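Scyllo-inosose 3-dehydrogenase (Thermotoga maritima, PDB 3IP1) catalyses the NAD(+)-dependent oxidation of scyllo-inosose to 3-dehydro-scyllo-inosose, and thus probably serves in the breakdown of myo-inositol. Local coordinates at residues 209-212 against 213-217; 246-249 against 250-253; 361-364 against 365-368. All coordinates share one frame; numbering follows the deposited sequence.

How the interactions relate
Interaction 1 is a buried turn leading into strand 216-220, the first strand of the parallel Rossmann sheet; interaction 2 is a surface cap on helix 248-257 of the same nucleotide-binding domain; interaction 3 is a partly buried turn between helix 349-358 and strand 369-371. The first stands apart, its centre about 23 Å from the centres of the other two. Interactions 2 and 3 touch, Leu253 CD2 lying 3.4 Å from Lys365 O. A side-chain oxygen accepts from backbone nitrogen in all three: a carboxylate in interactions 1 and 3, and a hydroxyl, though only weakly, in interaction 2, where arginines at the surface add further bonds.

Interaction 1 of 3, residues 209-212 against 213-217; sequences GGIR and PGDNV
Ile211, Arg212 and Asp215 meet round a type II beta turn that runs from Arg212 to Asp215 and feeds the chain into strand 216-220 of the Rossmann domain. The turn is closed by Asp215 N donating to Arg212 O at 3.0 Å, with an N-H...O angle of 156°. Gly214 has positive phi, and at its backbone angles a side chain would run into the carbonyl oxygen of Pro213.

The carboxylate of Asp215 folds back over the turn it ends. With chi1 at -77° it swings to the side of its own backbone N, and Asp215 OD2 lies 2.9 Å from Arg212 N. The donor reaches OD2 from above the carboxylate plane, 50° out of it. Arg212 is thus held through both polar atoms of its backbone, N by the aspartate side chain and O by the aspartate amide. Its own side chain takes no part in this grip: it extends from CG to NE and leads off from the turn, where it packs on Tyr201 of the second subunit. The other carboxylate oxygen of Asp215, OD1, forms a salt bridge with Arg352 of that subunit, so one buried aspartate serves both the turn and the interface with the second subunit.

The side chains of Ile211 and Asp215 slide past each other in opposite directions, and Ile211 CB lies 3.5 Å from Asp215 OD2, an apolar flank beside a bonded oxygen. Against Val217 the isoleucine crosses at about a right angle. Its CG2 branch makes the nearest approach, 3.7 Å from Val217 CG1, while Ile211 CD1 stands 4.2 Å from that same methyl.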
loop_
_atom_site.group_PDB
_atom_site.type_symbol
_atom_site.label_atom_id
_atom_site.label_comp_id
_atom_site.label_asym_id
_atom_site.label_seq_id
_atom_site.Cartn_x
_atom_site.Cartn_y
_atom_site.Cartn_z
ATOM N N GLY A 209 1.225 9.904 -0.201
ATOM C CA GLY A 209 1.894 8.607 -0.167
ATOM C C GLY A 209 3.357 8.699 0.234
ATOM O O GLY A 209 4.039 7.671 0.330
ATOM N N GLY A 210 3.853 9.915 0.458
ATOM C CA GLY A 210 5.258 10.106 0.776
ATOM C C GLY A 210 6.178 9.816 -0.404
ATOM O O GLY A 210 5.736 9.707 -1.552
ATOM N N ILE A 211 7.470 9.714 -0.127
ATOM C CA ILE A 211 8.447 9.390 -1.170
ATOM C C ILE A 211 9.356 8.260 -0.674
ATOM O O ILE A 211 9.340 7.895 0.507
ATOM C CB ILE A 211 9.306 10.636 -1.588
ATOM C CG1 ILE A 211 9.973 11.234 -0.344
ATOM C CG2 ILE A 211 8.434 11.668 -2.342
ATOM C CD1 ILE A 211 11.022 12.255 -0.590
ATOM N N ARG A 212 10.131 7.696 -1.588
ATOM C CA ARG A 212 11.296 6.927 -1.203
ATOM C C ARG A 212 12.515 7.862 -1.190
ATOM O O ARG A 212 12.607 8.766 -2.023
ATOM C CB ARG A 212 11.496 5.784 -2.190
ATOM C CG ARG A 212 10.358 4.794 -2.150
ATOM C CD ARG A 212 10.710 3.521 -2.872
ATOM N NE ARG A 212 9.645 2.542 -2.739
ATOM C CZ ARG A 212 9.427 1.557 -3.611
ATOM N NH1 ARG A 212 10.224 1.391 -4.668
ATOM N NH2 ARG A 212 8.408 0.733 -3.414
ATOM N N PRO A 213 13.452 7.655 -0.246
ATOM C CA PRO A 213 14.675 8.476 -0.211
ATOM C C PRO A 213 15.410 8.425 -1.545
ATOM O O PRO A 213 15.585 7.345 -2.101
ATOM C CB PRO A 213 15.516 7.807 0.872
ATOM C CG PRO A 213 14.512 7.117 1.757
ATOM C CD PRO A 213 13.405 6.666 0.849
ATOM N N GLY A 214 15.817 9.593 -2.040
ATOM C CA GLY A 214 16.375 9.753 -3.381
ATOM C C GLY A 214 15.411 10.385 -4.392
ATOM O O GLY A 214 15.841 10.856 -5.440
ATOM N N ASP A 215 14.112 10.381 -4.098
ATOM C CA ASP A 215 13.103 10.970 -4.995
ATOM C C ASP A 215 13.199 12.477 -5.040
ATOM O O ASP A 215 13.695 13.083 -4.107
ATOM C CB ASP A 215 11.684 10.599 -4.545
ATOM C CG ASP A 215 11.300 9.163 -4.909
ATOM O OD1 ASP A 215 11.966 8.526 -5.758
ATOM O OD2 ASP A 215 10.315 8.666 -4.339
ATOM N N ASN A 216 12.721 13.070 -6.132
ATOM C CA ASN A 216 12.640 14.525 -6.276
ATOM C C ASN A 216 11.221 14.980 -5.975
ATOM O O ASN A 216 10.247 14.251 -6.264
ATOM C CB ASN A 216 12.987 14.966 -7.698
ATOM C CG ASN A 216 14.413 14.636 -8.093
ATOM O OD1 ASN A 216 15.325 14.689 -7.271
ATOM N ND2 ASN A 216 14.612 14.308 -9.368
ATOM N N VAL A 217 11.105 16.173 -5.403
ATOM C CA VAL A 217 9.792 16.742 -5.135
ATOM C C VAL A 217 9.734 18.190 -5.619
ATOM O O VAL A 217 10.740 18.883 -5.602
ATOM C CB VAL A 217 9.390 16.658 -3.621
ATOM C CG1 VAL A 217 9.421 15.192 -3.120
ATOM C CG2 VAL A 217 10.279 17.531 -2.775
#

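Interaction 2 of 3, residues 246-249 against 250-253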
loop_
_atom_site.group_PDB
_atom_site.type_symbol
_atom_site.label_atom_id
_atom_site.label_comp_id
_atom_site.label_asym_id
_atom_site.label_seq_id
_atom_site.Cartn_x
_atom_site.Cartn_y
_atom_site.Cartn_z
ATOM N N PRO A 246 6.646 33.325 -6.112
ATOM C CA PRO A 246 7.024 34.680 -6.565
ATOM C C PRO A 246 7.564 35.585 -5.462
ATOM O O PRO A 246 8.378 36.454 -5.747
ATOM C CB PRO A 246 5.715 35.256 -7.114
ATOM C CG PRO A 246 4.811 34.095 -7.311
ATOM C CD PRO A 246 5.213 33.055 -6.326
ATOM N N SER A 247 7.104 35.391 -4.228
ATOM C CA SER A 247 7.598 36.124 -3.045
ATOM C C SER A 247 9.042 35.771 -2.657
ATOM O O SER A 247 9.340 34.621 -2.296
ATOM C CB SER A 247 6.681 35.861 -1.841
ATOM O OG SER A 247 7.340 36.167 -0.625
ATOM N N GLU A 248 9.923 36.773 -2.700
ATOM C CA GLU A 248 11.343 36.574 -2.408
ATOM C C GLU A 248 11.575 36.115 -0.972
ATOM O O GLU A 248 12.381 35.218 -0.732
ATOM C CB GLU A 248 12.154 37.839 -2.690
ATOM C CG GLU A 248 13.606 37.731 -2.229
ATOM C CD GLU A 248 14.515 38.821 -2.803
ATOM O OE1 GLU A 248 14.167 40.028 -2.762
ATOM O OE2 GLU A 248 15.607 38.454 -3.285
ATOM N N VAL A 249 10.863 36.724 -0.026
ATOM C CA VAL A 249 11.045 36.379 1.374
ATOM C C VAL A 249 10.690 34.908 1.641
ATOM O O VAL A 249 11.333 34.253 2.450
ATOM C CB VAL A 249 10.250 37.337 2.322
ATOM C CG1 VAL A 249 8.746 37.064 2.287
ATOM C CG2 VAL A 249 10.785 37.242 3.748
ATOM N N ARG A 250 9.651 34.417 0.968
ATOM C CA ARG A 250 9.269 33.013 1.054
ATOM C C ARG A 250 10.289 32.066 0.385
ATOM O O ARG A 250 10.596 31.005 0.931
ATOM C CB ARG A 250 7.856 32.829 0.523
ATOM C CG ARG A 250 6.833 33.542 1.409
ATOM C CD ARG A 250 5.424 33.561 0.850
ATOM N NE ARG A 250 4.506 34.193 1.804
ATOM C CZ ARG A 250 4.409 35.513 1.990
ATOM N NH1 ARG A 250 5.167 36.343 1.285
ATOM N NH2 ARG A 250 3.557 36.008 2.870
ATOM N N ARG A 251 10.852 32.471 -0.753
ATOM C CA ARG A 251 11.921 31.695 -1.386
ATOM C C ARG A 251 13.177 31.568 -0.513
ATOM O O ARG A 251 13.783 30.490 -0.433
ATOM C CB ARG A 251 12.288 32.267 -2.753
ATOM C CG ARG A 251 11.246 32.027 -3.827
ATOM C CD ARG A 251 11.784 32.367 -5.198
ATOM N NE ARG A 251 12.402 33.690 -5.228
ATOM C CZ ARG A 251 11.759 34.804 -5.545
ATOM N NH1 ARG A 251 12.399 35.953 -5.546
ATOM N NH2 ARG A 251 10.479 34.769 -5.869
ATOM N N ASN A 252 13.566 32.660 0.143
ATOM C CA ASN A 252 14.684 32.616 1.092
ATOM C C ASN A 252 14.396 31.732 2.314
ATOM O O ASN A 252 15.260 30.998 2.770
ATOM C CB ASN A 252 15.078 34.031 1.520
ATOM C CG ASN A 252 15.689 34.831 0.380
ATOM O OD1 ASN A 252 16.095 34.267 -0.647
ATOM N ND2 ASN A 252 15.748 36.147 0.547
ATOM N N LEU A 253 13.169 31.807 2.826
ATOM C CA LEU A 253 12.728 30.881 3.871
ATOM C C LEU A 253 12.796 29.422 3.429
ATOM O O LEU A 253 13.240 28.581 4.199
ATOM C CB LEU A 253 11.317 31.210 4.367
ATOM C CG LEU A 253 11.237 32.389 5.333
ATOM C CD1 LEU A 253 9.792 32.569 5.811
ATOM C CD2 LEU A 253 12.198 32.240 6.529
#
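Helix 248-257 of the Rossmann beta-alpha-beta unit, between strands 240-244 and 261-263, begins here, with Ser247 at its N-cap and Arg250 as an NAD(+)-binding residue by similarity. Ser247 OG sits anti to the serine N (chi1 161°), where it turns to the first helical turn and accepts two donors from Arg250. Backbone Arg250 N reaches Ser247 OG at 3.3 Å, a weak capping bond. The stronger one comes from the side chain: Arg250 NH1 lies 2.9 Å from Ser247 OG, which meets the guanidinium at its edge, only 4° out of plane. Arg250 runs extended from CG to NE alongside the serine, with Arg250 CG 3.4 Å from Ser247 OG. NH1 is also bonded to Lys387 O, which ties the helix start to a loop near the C-terminus.

Arg251 takes a different path. A bend at chi3 (-50°) curls its chain back toward Pro246 and Glu248, so that Glu248 CA lies over one face of the Arg251 guanidinium, 3.4 Å above the plane. Arg251 NH2 gives Pro246 O a weak bond of 2.7 Å, and Glu245 O is its stronger partner. Behind the cap the helix settles into regular bonds, among them Asn252 N to Glu248 O at 3.0 Å.

The two arginines thus bond oxygens that precede the helix, Ser247 OG and Pro246 O. The guanidinium of Arg250, fixed by its bonds to Ser247 and Lys387, is consistent with the NAD(+)-binding role inferred by similarity.

Interaction 3 of 3, residues 361-364 against 365-368; sequences MDMT and KIIS
Asp362, Thr364 and Lys365 come together where an Asx turn leads into a short 3-10 segment. The turn is defined by a hydrogen bond to the aspartate: Thr364 N meets Asp362 OD1 at 2.9 Å from above the carboxylate plane, 47° out of it. A second bond reinforces it, Thr364 OG1 reaching Asp362 OD1 at 2.6 Å on the syn lone pair, the side of the other oxygen. The carboxylate is brought there by CG lying anti to the aspartate N (chi1 -179°). Arg186 holds the same pair, in a salt bridge with Asp362 OD2 and a hydrogen bond with Thr364 OG1. Replacing Asp362 by an alanine here would probably leave Thr364 N without this acceptor and Arg186 without a salt-bridge partner.

Backbone bonds follow the 3-10 pattern, each from residue i+3 back to i. Ile366 N reaches Met363 O at 3.1 Å and Ile367 N reaches Thr364 O at the same length; both donors lie well above the carbonyl planes. Water 2 donates to Ile367 O; its approach to Thr364 O is short and doubtful.

Charge and water make a looser link. Lys365 NZ stays 4.4 Å from Asp362 OD2, beyond a salt bridge, while its chain runs over the backbone with Lys365 CG 3.6 Å from Asp362 O. Water 1 accepts from Asp362 N and, weakly, from Lys365 NZ.

The apolar contact is light: selenomethionine Met363, bent at chi2 and chi3, brings CE within 4.2 Å of Ile366 CG2. Both residues are buried, Met363 touching Ala231 of helix 224-235 and Thr197 of helix 194-207, and Ile366 touching Leu257 of helix 248-257, just ahead of strand 369-371.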
loop_
_atom_site.group_PDB
_atom_site.type_symbol
_atom_site.label_atom_id
_atom_site.label_comp_id
_atom_site.label_asym_id
_atom_site.label_seq_id
_atom_site.Cartn_x
_atom_site.Cartn_y
_atom_site.Cartn_z
HETATM N N MSE A 361 13.961 19.475 13.163
HETATM C CA MSE A 361 13.202 20.233 12.176
HETATM C C MSE A 361 12.512 21.430 12.829
HETATM O O MSE A 361 11.438 21.306 13.438
HETATM C CB MSE A 361 12.180 19.348 11.453
HETATM C CG MSE A 361 11.520 20.007 10.237
HETATM SE SE MSE A 361 10.054 18.899 9.528
HETATM C CE MSE A 361 8.701 19.316 10.876
ATOM N N ASP A 362 13.134 22.591 12.672
ATOM C CA ASP A 362 12.712 23.824 13.327
ATOM C C ASP A 362 11.865 24.730 12.410
ATOM O O ASP A 362 12.397 25.478 11.577
ATOM C CB ASP A 362 13.945 24.594 13.830
ATOM C CG ASP A 362 13.580 25.888 14.542
ATOM O OD1 ASP A 362 12.389 26.100 14.851
ATOM O OD2 ASP A 362 14.496 26.697 14.799
HETATM N N MSE A 363 10.554 24.698 12.603
HETATM C CA MSE A 363 9.660 25.510 11.790
HETATM C C MSE A 363 9.569 26.971 12.262
HETATM O O MSE A 363 8.982 27.800 11.569
HETATM C CB MSE A 363 8.259 24.884 11.736
HETATM C CG MSE A 363 8.194 23.550 11.041
HETATM SE SE MSE A 363 8.686 23.693 9.171
HETATM C CE MSE A 363 7.464 25.092 8.622
ATOM N N THR A 364 10.129 27.282 13.430
ATOM C CA THR A 364 10.021 28.638 14.002
ATOM C C THR A 364 10.705 29.682 13.121
ATOM O O THR A 364 10.410 30.874 13.232
ATOM C CB THR A 364 10.550 28.752 15.471
ATOM O OG1 THR A 364 11.974 28.561 15.509
ATOM C CG2 THR A 364 9.861 27.739 16.378
ATOM N N LYS A 365 11.558 29.221 12.204
ATOM C CA LYS A 365 12.212 30.099 11.241
ATOM C C LYS A 365 11.216 30.911 10.411
ATOM O O LYS A 365 11.572 31.948 9.861
ATOM C CB LYS A 365 13.126 29.305 10.297
ATOM C CG LYS A 365 14.261 28.536 10.982
ATOM C CD LYS A 365 15.234 28.019 9.934
ATOM C CE LYS A 365 16.535 27.542 10.557
ATOM N NZ LYS A 365 16.475 26.097 10.924
ATOM N N ILE A 366 9.978 30.439 10.305
ATOM C CA ILE A 366 8.999 31.110 9.459
ATOM C C ILE A 366 8.209 32.214 10.169
ATOM O O ILE A 366 7.484 32.976 9.516
ATOM C CB ILE A 366 8.033 30.115 8.752
ATOM C CG1 ILE A 366 6.936 29.632 9.711
ATOM C CG2 ILE A 366 8.838 28.971 8.073
ATOM C CD1 ILE A 366 5.718 29.040 9.004
ATOM N N ILE A 367 8.343 32.304 11.487
ATOM C CA ILE A 367 7.646 33.339 12.235
ATOM C C ILE A 367 8.303 34.687 11.942
ATOM O O ILE A 367 9.459 34.900 12.273
ATOM C CB ILE A 367 7.583 33.029 13.757
ATOM C CG1 ILE A 367 6.808 31.720 13.998
ATOM C CG2 ILE A 367 6.930 34.193 14.532
ATOM C CD1 ILE A 367 6.936 31.151 15.407
ATOM N N SER A 368 7.558 35.577 11.294
ATOM C CA SER A 368 8.067 36.903 10.953
ATOM C C SER A 368 8.037 37.843 12.151
ATOM O O SER A 368 8.925 38.677 12.298
ATOM C CB SER A 368 7.286 37.510 9.790
ATOM O OG SER A 368 7.153 36.551 8.753
HETATM O O HOH W 1 15.268 23.137 10.408
HETATM O O HOH W 2 11.544 33.065 13.404
#